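Local coordinates for protein putative acetyltransferase Ta0821 (Thermoplasma acidophilum DSM 1728, PDB 3C26) that probably transfers an acyl group to an acceptor, as members of the GNAT acetyltransferase family do, at residues Q142-P147 / G170-F175; F176-Y181 / E192-N197. All blocks are in the same frame, centred on the assembly; numbering follows the deposited sequence.

Both contacts use the small antiparallel hairpin of strands 174-177 and 180-183, and they follow one another along the chain with centres about 14 Å apart. Contact 1 places the start of the hairpin, and the loop before it, beside strand 141-153; contact 2 places its turn against the residues that follow helix 187-193. Each is partly buried. Contact 1 is sparse, with 90 Å² buried and no hydrogen bond across it, whereas contact 2 buries 172 Å² and adds an ammonium-hydroxyl bond to a CH-pi contact. The aromatic rings between them join the two: Tyr146 of contact 1 meets Phe176 of contact 2 edge-to-face, CE1 of Tyr146 lying 3.6 Å from CD2 of Phe176.

Contact 1 (Q142-P147 / G170-F175); sequences QVEEYP and GRWRCF. With EDO (1,2-ethanediol), chain F; EDO (1,2-ethanediol), chain G.
Glu144 approaches Trp172 through two of its own torsions: CG stands anti to the backbone N (chi1 -170°), and the chain then bends at chi2 (52°). The carboxylate meets the outer end of the indole six-membered ring, with Glu144 OE2 3.9 Å from Trp172 CZ3 and 4.1 Å from Trp172 CH2, a loose, non-bonded approach. OE2 comes in obliquely, neither over a face nor at an edge; separately, the carboxylate and ring planes stand 68° apart and the side chains cross at about a right angle. The other carboxylate oxygen turns back to its own strand: Glu144 OE1 accepts from Glu145 N at 2.9 Å through its anti lone pair, the one away from OE2, which ties the head group to the backbone. Strand 141-153 carries a classic beta bulge at this point, since Val143 and Glu144 both face Val261 of strand 258-265. Arg244 links the two segments: its NH1 forms a salt bridge with Glu144 OE2, its NH2 bonds to Cys174 O, and its charge lies against the Trp172 ring as a cation-pi partner. With an alanine here instead of Glu144, the Arg244 guanidinium is likely to lose this carboxylate and a gap to open beside Trp172. Further along, Tyr146 extends its ring so that OH comes to 4.4 Å from Phe175 CA, a loose touch; the hydroxyl's polar partner is Asn220. Two ethanediol molecules, probably from the crystallisation liquor, sit along the strand, one taking a hydrogen bond from Gln142 N to its O1 at 3.1 Å, the other making a weak bond from its O1 to Glu145 OE2, also 3.1 Å.

Contact 2 (F176-Y181 / E192-N197); sequences FIDWKY and EEYSNN
Ile177 and Tyr194 mark the closest backbone approach of the two segments, their CA atoms 7.9 Å apart, and Ile177 opens a type I' turn closed by two backbone bonds, Ile177 N to Lys180 O at 2.8 Å and Lys180 N to Ile177 O at 2.9 Å. This is a beta-hairpin with a two-residue type I' loop: Asp178 and Trp179 both have positive phi, as the turn type requires, and strands 174-177 and 180-183 run antiparallel on either side of them. Tyr194 lies just beyond helix 187-193, where its carbonyl O receives the amide N of Asn197 at 2.9 Å. Its ring is the common surface for three hairpin side chains. Lys180 reaches the phenol end by a bend at chi3 (-87°), which turns NZ to the ring edge, near the ring plane, where it donates to Tyr194 OH at 2.6 Å. The same ammonium group forms a salt bridge of 3.5 Å with Asp178 OD2, and a second with Glu78 OE2, so that it has three oxygen partners, two of them carboxylate. Asp178 also adds its CB obliquely, 4.0 Å from Tyr194 CE1. Tyr207 of strand 204-211 touches the side chains of Ile177, Asp178 and Asn197. Over one face of the Tyr194 ring comes the CG2 branch of Ile177, the branch anti to the backbone N. The approach qualifies as CH-pi by its geometry, CG2 standing 18° off the ring normal; the methyl is displaced toward the rim, leaving Ile177 CG2 3.3 Å from Tyr194 CD2.

Contact 1 (Q142-P147 / G170-F175)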
# COMPACT_ATOMS: atom_id res chain seq x y z
N GLN A 142 17.51 -9.89 -3.60
CA GLN A 142 16.39 -9.76 -4.52
C GLN A 142 16.78 -10.01 -5.97
O GLN A 142 17.72 -9.40 -6.47
CB GLN A 142 15.76 -8.38 -4.44
CG GLN A 142 14.40 -8.34 -5.08
CD GLN A 142 13.66 -7.05 -4.83
OE1 GLN A 142 13.54 -6.60 -3.69
NE2 GLN A 142 13.16 -6.46 -5.88
N VAL A 143 16.04 -10.87 -6.67
CA VAL A 143 16.38 -11.19 -8.06
C VAL A 143 15.28 -10.78 -9.04
O VAL A 143 15.51 -10.66 -10.25
CB VAL A 143 16.71 -12.73 -8.24
CG1 VAL A 143 17.93 -13.14 -7.41
CG2 VAL A 143 15.50 -13.62 -7.88
N GLU A 144 14.07 -10.61 -8.53
CA GLU A 144 12.98 -10.18 -9.39
C GLU A 144 11.86 -9.49 -8.62
O GLU A 144 11.77 -9.58 -7.39
CB GLU A 144 12.48 -11.37 -10.25
CG GLU A 144 11.47 -11.07 -11.43
CD GLU A 144 11.88 -9.98 -12.41
OE1 GLU A 144 11.72 -8.76 -12.14
OE2 GLU A 144 12.42 -10.34 -13.47
N GLU A 145 10.97 -8.83 -9.36
CA GLU A 145 9.86 -8.14 -8.71
C GLU A 145 8.64 -8.08 -9.62
O GLU A 145 8.78 -7.85 -10.83
CB GLU A 145 10.37 -6.74 -8.29
CG GLU A 145 9.38 -5.67 -8.22
CD GLU A 145 9.92 -4.45 -7.50
OE1 GLU A 145 10.91 -3.82 -7.95
OE2 GLU A 145 9.35 -4.13 -6.46
N TYR A 146 7.47 -8.31 -9.02
CA TYR A 146 6.16 -8.32 -9.72
C TYR A 146 5.17 -7.34 -9.12
O TYR A 146 4.43 -7.69 -8.19
CB TYR A 146 5.49 -9.72 -9.72
CG TYR A 146 6.16 -10.72 -10.62
CD1 TYR A 146 7.44 -11.18 -10.35
CD2 TYR A 146 5.52 -11.20 -11.75
CE1 TYR A 146 8.08 -12.09 -11.20
CE2 TYR A 146 6.14 -12.12 -12.61
CZ TYR A 146 7.42 -12.55 -12.32
OH TYR A 146 8.02 -13.45 -13.14
N PRO A 147 5.14 -6.10 -9.63
CA PRO A 147 4.14 -5.14 -9.19
C PRO A 147 2.74 -5.73 -9.28
O PRO A 147 2.46 -6.51 -10.17
CB PRO A 147 4.31 -3.98 -10.17
CG PRO A 147 5.61 -4.05 -10.64
CD PRO A 147 6.06 -5.49 -10.61
N GLY A 170 9.50 -15.79 -26.53
CA GLY A 170 10.01 -14.76 -25.63
C GLY A 170 11.39 -15.09 -25.09
O GLY A 170 11.94 -16.18 -25.31
N ARG A 171 11.87 -14.15 -24.28
CA ARG A 171 13.25 -14.07 -23.87
C ARG A 171 13.52 -14.29 -22.41
O ARG A 171 14.67 -14.23 -21.97
CB ARG A 171 13.76 -12.67 -24.25
CG ARG A 171 14.05 -12.47 -25.74
CD ARG A 171 15.52 -12.71 -26.05
NE ARG A 171 15.92 -14.09 -25.78
CZ ARG A 171 15.50 -15.14 -26.47
NH1 ARG A 171 14.62 -15.00 -27.44
NH2 ARG A 171 15.92 -16.35 -26.17
N TRP A 172 12.45 -14.51 -21.66
CA TRP A 172 12.60 -14.83 -20.25
C TRP A 172 12.70 -16.34 -20.08
O TRP A 172 12.13 -17.11 -20.87
CB TRP A 172 11.42 -14.34 -19.46
CG TRP A 172 11.40 -12.91 -19.45
CD1 TRP A 172 10.71 -12.09 -20.29
CD2 TRP A 172 12.21 -12.08 -18.65
NE1 TRP A 172 11.00 -10.80 -20.01
CE2 TRP A 172 11.92 -10.77 -19.00
CE3 TRP A 172 13.12 -12.33 -17.62
CZ2 TRP A 172 12.53 -9.69 -18.37
CZ3 TRP A 172 13.69 -11.26 -16.99
CH2 TRP A 172 13.42 -9.97 -17.38
N ARG A 173 13.49 -16.75 -19.10
CA ARG A 173 13.69 -18.17 -18.78
C ARG A 173 13.39 -18.51 -17.37
O ARG A 173 13.54 -19.65 -16.99
CB ARG A 173 15.12 -18.59 -19.01
CG ARG A 173 15.30 -19.47 -20.14
CD ARG A 173 14.92 -18.80 -21.35
NE ARG A 173 14.74 -19.75 -22.43
CZ ARG A 173 14.12 -19.45 -23.55
NH1 ARG A 173 13.62 -18.21 -23.74
NH2 ARG A 173 14.00 -20.39 -24.47
N CYS A 174 13.09 -17.50 -16.56
CA CYS A 174 12.62 -17.74 -15.17
C CYS A 174 11.28 -17.12 -15.10
O CYS A 174 11.07 -16.04 -15.65
CB CYS A 174 13.52 -17.17 -14.10
SG CYS A 174 15.19 -17.73 -14.20
N PHE A 175 10.37 -17.84 -14.46
CA PHE A 175 8.96 -17.52 -14.39
C PHE A 175 8.33 -17.86 -13.06
O PHE A 175 8.77 -18.74 -12.36
CB PHE A 175 8.14 -18.40 -15.36
CG PHE A 175 8.79 -18.67 -16.68
CD1 PHE A 175 9.65 -19.74 -16.83
CD2 PHE A 175 8.46 -17.89 -17.79
CE1 PHE A 175 10.22 -19.99 -18.03
CE2 PHE A 175 9.04 -18.14 -19.01
CZ PHE A 175 9.92 -19.20 -19.13
C1 EDO F . 6.97 -0.91 -7.87
O1 EDO F . 7.84 -2.03 -8.16
C2 EDO F . 5.95 -1.22 -6.77
O2 EDO F . 6.47 -0.87 -5.47
C1 EDO G . 19.92 -7.69 -2.50
O1 EDO G . 18.58 -7.18 -2.52
C2 EDO G . 20.78 -6.94 -1.50
O2 EDO G . 21.74 -7.84 -0.89

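Contact 2 (F176-Y181 / E192-N197)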
# COMPACT_ATOMS: atom_id res chain seq x y z
N PHE A 176 7.26 -17.15 -12.76
CA PHE A 176 6.40 -17.45 -11.62
C PHE A 176 5.37 -18.41 -12.13
O PHE A 176 4.62 -18.09 -13.04
CB PHE A 176 5.71 -16.22 -11.03
CG PHE A 176 6.13 -15.90 -9.64
CD1 PHE A 176 6.14 -16.88 -8.66
CD2 PHE A 176 6.44 -14.61 -9.27
CE1 PHE A 176 6.49 -16.60 -7.35
CE2 PHE A 176 6.79 -14.32 -7.96
CZ PHE A 176 6.81 -15.35 -6.99
N ILE A 177 5.39 -19.62 -11.60
CA ILE A 177 4.39 -20.58 -11.91
C ILE A 177 3.85 -21.19 -10.61
O ILE A 177 4.61 -21.72 -9.79
CB ILE A 177 4.91 -21.66 -12.82
CG1 ILE A 177 5.39 -21.03 -14.14
CG2 ILE A 177 3.83 -22.68 -13.13
CD1 ILE A 177 5.73 -22.07 -15.18
N ASP A 178 2.55 -21.13 -10.43
CA ASP A 178 1.94 -21.67 -9.20
C ASP A 178 2.74 -21.27 -7.96
O ASP A 178 3.13 -22.11 -7.15
CB ASP A 178 1.82 -23.18 -9.27
CG ASP A 178 1.09 -23.80 -8.06
OD1 ASP A 178 0.22 -23.16 -7.49
OD2 ASP A 178 1.37 -24.96 -7.71
N TRP A 179 3.02 -19.98 -7.87
CA TRP A 179 3.70 -19.33 -6.72
C TRP A 179 5.13 -19.77 -6.43
O TRP A 179 5.66 -19.58 -5.33
CB TRP A 179 2.86 -19.43 -5.43
CG TRP A 179 1.58 -18.71 -5.52
CD1 TRP A 179 0.39 -19.20 -6.02
CD2 TRP A 179 1.30 -17.34 -5.15
NE1 TRP A 179 -0.56 -18.24 -5.99
CE2 TRP A 179 -0.05 -17.10 -5.43
CE3 TRP A 179 2.08 -16.30 -4.62
CZ2 TRP A 179 -0.66 -15.87 -5.20
CZ3 TRP A 179 1.45 -15.08 -4.38
CH2 TRP A 179 0.11 -14.88 -4.69
N LYS A 180 5.72 -20.36 -7.45
CA LYS A 180 7.09 -20.81 -7.45
C LYS A 180 7.82 -20.09 -8.59
O LYS A 180 7.35 -20.03 -9.71
CB LYS A 180 7.12 -22.34 -7.64
CG LYS A 180 6.46 -23.14 -6.53
CD LYS A 180 6.24 -24.62 -6.89
CE LYS A 180 4.93 -24.82 -7.60
NZ LYS A 180 4.64 -26.25 -8.10
N TYR A 181 8.96 -19.49 -8.26
CA TYR A 181 9.81 -18.86 -9.27
C TYR A 181 10.86 -19.89 -9.72
O TYR A 181 11.78 -20.25 -8.98
CB TYR A 181 10.46 -17.56 -8.73
CG TYR A 181 11.00 -16.66 -9.83
CD1 TYR A 181 10.12 -15.90 -10.63
CD2 TYR A 181 12.36 -16.54 -10.06
CE1 TYR A 181 10.59 -15.06 -11.60
CE2 TYR A 181 12.82 -15.72 -11.06
CZ TYR A 181 11.94 -15.00 -11.84
OH TYR A 181 12.45 -14.18 -12.82
N GLU A 192 4.72 -27.90 -20.53
CA GLU A 192 3.90 -29.11 -20.63
C GLU A 192 3.46 -29.61 -19.25
O GLU A 192 2.64 -30.50 -19.13
CB GLU A 192 4.65 -30.21 -21.39
N GLU A 193 3.98 -28.98 -18.22
CA GLU A 193 3.72 -29.39 -16.83
C GLU A 193 2.55 -28.66 -16.15
O GLU A 193 1.84 -29.21 -15.31
CB GLU A 193 4.99 -29.17 -16.04
CG GLU A 193 5.08 -29.86 -14.74
CD GLU A 193 6.40 -29.52 -14.12
OE1 GLU A 193 7.01 -28.53 -14.62
OE2 GLU A 193 6.84 -30.21 -13.18
N TYR A 194 2.36 -27.41 -16.51
CA TYR A 194 1.24 -26.60 -15.94
C TYR A 194 0.37 -26.07 -17.06
O TYR A 194 -0.16 -24.96 -17.01
CB TYR A 194 1.77 -25.44 -15.15
CG TYR A 194 2.57 -25.81 -13.94
CD1 TYR A 194 1.97 -26.02 -12.72
CD2 TYR A 194 3.95 -25.90 -14.03
CE1 TYR A 194 2.72 -26.34 -11.61
CE2 TYR A 194 4.70 -26.23 -12.96
CZ TYR A 194 4.10 -26.44 -11.75
OH TYR A 194 4.89 -26.74 -10.67
N SER A 195 0.23 -26.94 -18.05
CA SER A 195 -0.40 -26.62 -19.33
C SER A 195 -1.84 -26.08 -19.24
O SER A 195 -2.23 -25.20 -20.02
CB SER A 195 -0.35 -27.84 -20.25
OG SER A 195 -1.09 -28.92 -19.68
N ASN A 196 -2.61 -26.59 -18.28
CA ASN A 196 -4.02 -26.19 -18.10
C ASN A 196 -4.16 -24.87 -17.37
O ASN A 196 -5.27 -24.35 -17.18
CB ASN A 196 -4.83 -27.26 -17.38
CG ASN A 196 -5.28 -28.38 -18.30
OD1 ASN A 196 -5.42 -28.20 -19.52
ND2 ASN A 196 -5.53 -29.55 -17.72
N ASN A 197 -3.02 -24.33 -16.95
CA ASN A 197 -2.98 -23.04 -16.26
C ASN A 197 -2.06 -22.05 -16.94
O ASN A 197 -1.65 -21.11 -16.33
CB ASN A 197 -2.52 -23.20 -14.81
CG ASN A 197 -3.54 -23.89 -13.94
OD1 ASN A 197 -3.64 -25.10 -13.96
ND2 ASN A 197 -4.26 -23.12 -13.15